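Local coordinates for hemolysin-related protein (Vibrio cholerae serotype O1, PDB 6MLT), which is a secreted biofilm matrix protein that binds calcium, probably recognises carbohydrate through a beta-prism lectin domain, and probably helps biofilms adhere to surfaces, at residues V478-F483 with F603-I608; P524-L529 with R567-I572. All blocks are in the same frame, centred on the assembly; numbering follows the deposited sequence.

Interaction 1. Residues V478-F483 with F603-I608; sequences VSAYDF and FRSATI. With NA (sodium ion), chain H.
A480 and S605 join in a single backbone bridge where the tail segment 603-608 lies along strand 478-481, the first strand of a four-stranded antiparallel propeller blade. The touching parts run in nearly the same direction, 11° apart. A606 N gives a near-linear hydrogen bond to A480 O (2.9 Å), approaching tilted from the carbonyl plane, while A480 N reaches back to R604 O in a weaker, more bent one. S605 CA adds a CA-H...O contact to the same A480 oxygen, which therefore meets two donors. Beyond the bridge a side chain takes over: T607 OG1 accepts from D482 N at 2.9 Å. With OG1 anti to its carbonyl carbon (chi1 -57°), the hydroxyl faces the strand, and CG2 rests near D482 CB. S605 OG accepts from T607 N (3.1 Å), closing an ST turn, and the carboxylate of D489 bonds both hydroxyls, S605 OG and T607 OG1. The A606 methyl packs obliquely on the Y481 ring at CD1. D482 OD1 binds the sodium ion at 2.3 Å in an EF-hand-like loop completed by T484, D486, I488 and E490, so the tail grips the strand where the metal loop begins. OD1 also accepts from G485 N and OD2 from G487 N, fixing the carboxylate. Strand 490-494 pairs with the other edge of 478-481, V526 of strand 525-527 covers Y481 and A606, and F603 packs on strand 224-227.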
# COMPACT_ATOMS: atom_id res chain seq x y z
N VAL A 478 -14.47 0.63 3.95
CA VAL A 478 -13.76 -0.06 5.02
C VAL A 478 -12.34 0.51 5.06
O VAL A 478 -11.87 1.11 4.09
CB VAL A 478 -13.71 -1.58 4.81
CG1 VAL A 478 -15.12 -2.17 4.84
CG2 VAL A 478 -13.04 -1.92 3.48
N SER A 479 -11.67 0.30 6.19
CA SER A 479 -10.25 0.60 6.30
C SER A 479 -9.61 -0.46 7.19
O SER A 479 -10.28 -1.38 7.66
CB SER A 479 -10.01 2.01 6.85
OG SER A 479 -10.41 2.10 8.20
N ALA A 480 -8.31 -0.33 7.41
CA ALA A 480 -7.54 -1.35 8.12
C ALA A 480 -6.62 -0.68 9.12
O ALA A 480 -6.12 0.42 8.90
CB ALA A 480 -6.72 -2.20 7.15
N TYR A 481 -6.38 -1.38 10.23
CA TYR A 481 -5.44 -0.95 11.26
C TYR A 481 -5.20 -2.11 12.22
O TYR A 481 -6.10 -2.90 12.50
CB TYR A 481 -5.96 0.28 12.02
CG TYR A 481 -5.10 0.62 13.22
CD1 TYR A 481 -3.77 0.99 13.06
CD2 TYR A 481 -5.60 0.55 14.51
CE1 TYR A 481 -2.96 1.28 14.15
CE2 TYR A 481 -4.81 0.84 15.62
CZ TYR A 481 -3.48 1.20 15.43
OH TYR A 481 -2.69 1.49 16.51
N ASP A 482 -3.97 -2.18 12.74
CA ASP A 482 -3.57 -3.21 13.70
C ASP A 482 -3.78 -2.65 15.10
O ASP A 482 -2.87 -2.08 15.71
CB ASP A 482 -2.12 -3.62 13.48
CG ASP A 482 -1.64 -4.65 14.48
OD1 ASP A 482 -2.48 -5.24 15.20
OD2 ASP A 482 -0.41 -4.86 14.57
N PHE A 483 -5.00 -2.82 15.62
CA PHE A 483 -5.30 -2.40 16.99
C PHE A 483 -4.54 -3.24 18.02
O PHE A 483 -4.10 -2.72 19.04
CB PHE A 483 -6.80 -2.53 17.27
CG PHE A 483 -7.64 -1.49 16.62
CD1 PHE A 483 -7.81 -0.25 17.21
CD2 PHE A 483 -8.32 -1.76 15.44
CE1 PHE A 483 -8.61 0.71 16.61
CE2 PHE A 483 -9.11 -0.81 14.84
CZ PHE A 483 -9.26 0.43 15.43
N PHE A 603 -3.13 -0.81 1.27
CA PHE A 603 -3.94 0.25 0.70
C PHE A 603 -5.12 0.49 1.62
O PHE A 603 -5.86 -0.44 1.95
CB PHE A 603 -4.39 -0.11 -0.72
CG PHE A 603 -4.54 1.07 -1.63
CD1 PHE A 603 -5.66 1.88 -1.57
CD2 PHE A 603 -3.54 1.40 -2.55
CE1 PHE A 603 -5.80 2.97 -2.39
CE2 PHE A 603 -3.67 2.50 -3.38
CZ PHE A 603 -4.80 3.28 -3.30
N ARG A 604 -5.28 1.75 2.04
CA ARG A 604 -6.26 2.16 3.04
C ARG A 604 -6.05 1.43 4.37
O ARG A 604 -7.00 1.11 5.08
CB ARG A 604 -7.69 1.99 2.51
CG ARG A 604 -8.15 3.23 1.70
CD ARG A 604 -9.51 3.03 1.03
NE ARG A 604 -9.40 2.16 -0.15
CZ ARG A 604 -9.32 2.59 -1.40
NH1 ARG A 604 -9.33 3.88 -1.69
NH2 ARG A 604 -9.23 1.70 -2.38
N SER A 605 -4.78 1.22 4.73
CA SER A 605 -4.39 0.80 6.06
C SER A 605 -3.65 1.93 6.77
O SER A 605 -2.81 2.61 6.17
CB SER A 605 -3.48 -0.43 6.03
OG SER A 605 -2.98 -0.69 7.32
N ALA A 606 -3.95 2.12 8.05
CA ALA A 606 -3.27 3.09 8.89
C ALA A 606 -1.99 2.55 9.53
O ALA A 606 -1.28 3.31 10.19
CB ALA A 606 -4.21 3.59 9.99
N THR A 607 -1.69 1.27 9.36
CA THR A 607 -0.60 0.64 10.11
C THR A 607 0.74 0.96 9.46
O THR A 607 0.96 0.64 8.29
CB THR A 607 -0.80 -0.87 10.18
OG1 THR A 607 -2.08 -1.16 10.77
CG2 THR A 607 0.31 -1.53 11.01
N ILE A 608 1.64 1.56 10.23
CA ILE A 608 3.00 1.80 9.74
C ILE A 608 3.74 0.47 9.70
O ILE A 608 3.82 -0.24 10.71
CB ILE A 608 3.73 2.82 10.63
CG1 ILE A 608 3.04 4.18 10.55
CG2 ILE A 608 5.21 2.94 10.21
CD1 ILE A 608 3.61 5.22 11.52
NA NA H . -3.86 -7.01 14.95

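Interaction 2. Residues P524-L529 with R567-I572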
# COMPACT_ATOMS: atom_id res chain seq x y z
N PRO A 524 -14.18 4.68 8.57
CA PRO A 524 -13.47 5.23 9.73
C PRO A 524 -11.97 5.27 9.46
O PRO A 524 -11.44 4.52 8.64
CB PRO A 524 -13.80 4.25 10.86
CG PRO A 524 -14.82 3.30 10.30
CD PRO A 524 -14.64 3.31 8.82
N VAL A 525 -11.29 6.16 10.18
CA VAL A 525 -9.86 6.39 10.01
C VAL A 525 -9.17 6.29 11.37
O VAL A 525 -9.65 6.87 12.35
CB VAL A 525 -9.58 7.77 9.38
CG1 VAL A 525 -8.11 8.18 9.53
CG2 VAL A 525 -10.00 7.75 7.90
N VAL A 526 -8.05 5.59 11.41
CA VAL A 526 -7.16 5.61 12.57
C VAL A 526 -5.96 6.47 12.23
O VAL A 526 -5.33 6.29 11.17
CB VAL A 526 -6.73 4.19 12.98
CG1 VAL A 526 -5.68 4.25 14.09
CG2 VAL A 526 -7.95 3.39 13.44
N ALA A 527 -5.63 7.40 13.11
CA ALA A 527 -4.44 8.22 12.94
C ALA A 527 -3.90 8.61 14.31
O ALA A 527 -4.66 8.85 15.25
CB ALA A 527 -4.72 9.47 12.11
N ASP A 528 -2.57 8.68 14.39
CA ASP A 528 -1.87 9.11 15.60
C ASP A 528 -1.73 10.63 15.53
O ASP A 528 -0.79 11.16 14.94
CB ASP A 528 -0.51 8.43 15.71
CG ASP A 528 0.24 8.80 16.98
OD1 ASP A 528 -0.28 9.64 17.75
OD2 ASP A 528 1.34 8.25 17.21
N LEU A 529 -2.70 11.32 16.14
CA LEU A 529 -2.76 12.77 15.99
C LEU A 529 -1.61 13.45 16.72
O LEU A 529 -0.98 14.37 16.17
CB LEU A 529 -4.10 13.28 16.52
CG LEU A 529 -5.36 12.62 15.92
CD1 LEU A 529 -6.62 13.21 16.54
CD2 LEU A 529 -5.39 12.76 14.41
N ARG A 567 -0.68 1.63 18.81
CA ARG A 567 0.66 1.97 18.36
C ARG A 567 0.79 1.90 16.84
O ARG A 567 -0.02 1.29 16.15
CB ARG A 567 1.68 1.02 18.99
CG ARG A 567 1.68 1.01 20.51
CD ARG A 567 2.76 0.08 21.06
NE ARG A 567 2.47 -1.32 20.75
CZ ARG A 567 3.16 -2.09 19.91
NH1 ARG A 567 4.25 -1.63 19.27
NH2 ARG A 567 2.78 -3.34 19.72
N ASN A 568 1.84 2.56 16.33
CA ASN A 568 2.28 2.41 14.94
C ASN A 568 1.20 2.82 13.94
O ASN A 568 1.02 2.18 12.90
CB ASN A 568 2.74 0.97 14.68
CG ASN A 568 3.98 0.61 15.46
OD1 ASN A 568 4.80 1.47 15.79
ND2 ASN A 568 4.14 -0.67 15.75
N ALA A 569 0.50 3.91 14.23
CA ALA A 569 -0.49 4.46 13.32
C ALA A 569 0.04 5.68 12.59
O ALA A 569 0.81 6.48 13.14
CB ALA A 569 -1.77 4.84 14.06
N THR A 570 -0.39 5.84 11.34
CA THR A 570 0.02 6.97 10.52
C THR A 570 -0.30 8.29 11.22
O THR A 570 -1.33 8.43 11.89
CB THR A 570 -0.67 6.93 9.16
OG1 THR A 570 -0.20 8.02 8.34
CG2 THR A 570 -2.18 7.04 9.30
N ARG A 571 0.57 9.28 11.02
CA ARG A 571 0.33 10.64 11.47
C ARG A 571 -0.55 11.44 10.52
O ARG A 571 -0.91 12.57 10.83
CB ARG A 571 1.65 11.40 11.62
CG ARG A 571 2.66 10.80 12.57
CD ARG A 571 2.26 10.93 14.02
NE ARG A 571 1.71 12.23 14.40
CZ ARG A 571 2.43 13.30 14.71
NH1 ARG A 571 3.76 13.28 14.66
NH2 ARG A 571 1.82 14.42 15.07
N ILE A 572 -0.89 10.88 9.36
CA ILE A 572 -1.53 11.66 8.30
C ILE A 572 -2.39 10.72 7.47
O ILE A 572 -1.99 9.58 7.17
CB ILE A 572 -0.47 12.38 7.44
CG1 ILE A 572 -1.14 13.22 6.35
CG2 ILE A 572 0.52 11.39 6.83
CD1 ILE A 572 -0.20 14.27 5.76
O HOH W 1 0.16 5.13 16.94
O HOH W 2 2.52 7.01 14.89
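R571 reaches two successive backbone carbonyls of the turn after strand 525-527: its NE donates to D528 O at 2.8 Å and its NH2 to L529 O at 3.0 Å. Both oxygens lie at the guanidinium edge, slightly tilted from its plane, but they are met differently. The bond to D528 O runs nearly along the C=O axis, whereas NH2 approaches L529 O from above the carbonyl plane. Bends at chi2 (-71°) and chi3 (-43°) curl the chain back, so that a side chain whose CB heads away still delivers its end to the turn. A backbone bond joins the segments next to this clasp, D528 N to T570 O, 2.8 Å long and fairly straight at 161°. The same T570 oxygen takes a CA-H...O contact from A527.

The D528 carboxylate turns to its own loop, where OD1 accepts from G531 N and OD2 from N533 N. One water donates to D528 OD2 (2.9 Å) and lies so close to A569 O that the second link is doubtful; another, more weakly held by OD2, accepts from A569 N. Apolar groups fill in beside these bonds. The A569 methyl lies against V526 CG1 (4.0 Å) and near D528 N, and T570 CG2 sits 3.7 Å from V526 O, a buried oxygen without a polar partner. T570 OG1 donates to I572 O within its own segment.

R571 NH1 bonds E51 O and NH2 weakly bonds D53 O, in the loop where D53 binds calcium. The arginine charge is thus probably offset mainly by carbonyl dipoles, with no salt bridge to D528, whose carboxylate may add longer-range stabilisation; the N-H groups of R571 tie the turn to the calcium-binding loop.

How the interactions relate
The centres of interactions 1 and 2 are about 9 Å apart. Both segments of interaction 2 fall between those of interaction 1 along the chain, so 478-483, 524-529, 567-572 and 603-608 come in that order. Strands 478-481 and 525-527 begin successive propeller sheets; the second of these also takes in strand 13-19 from the N-terminus, a Velcro-like closure of the ring. Probable hydrogen bonds from S479 OG to P524 O and from Y481 OH to R567 O join the contacts, as does backbone bonding of T570 with A606. The two irregular C-terminal segments, bonded to each other, each lie against the first strand of one of two successive blades, joining blade edges, sodium loop and calcium-binding loop.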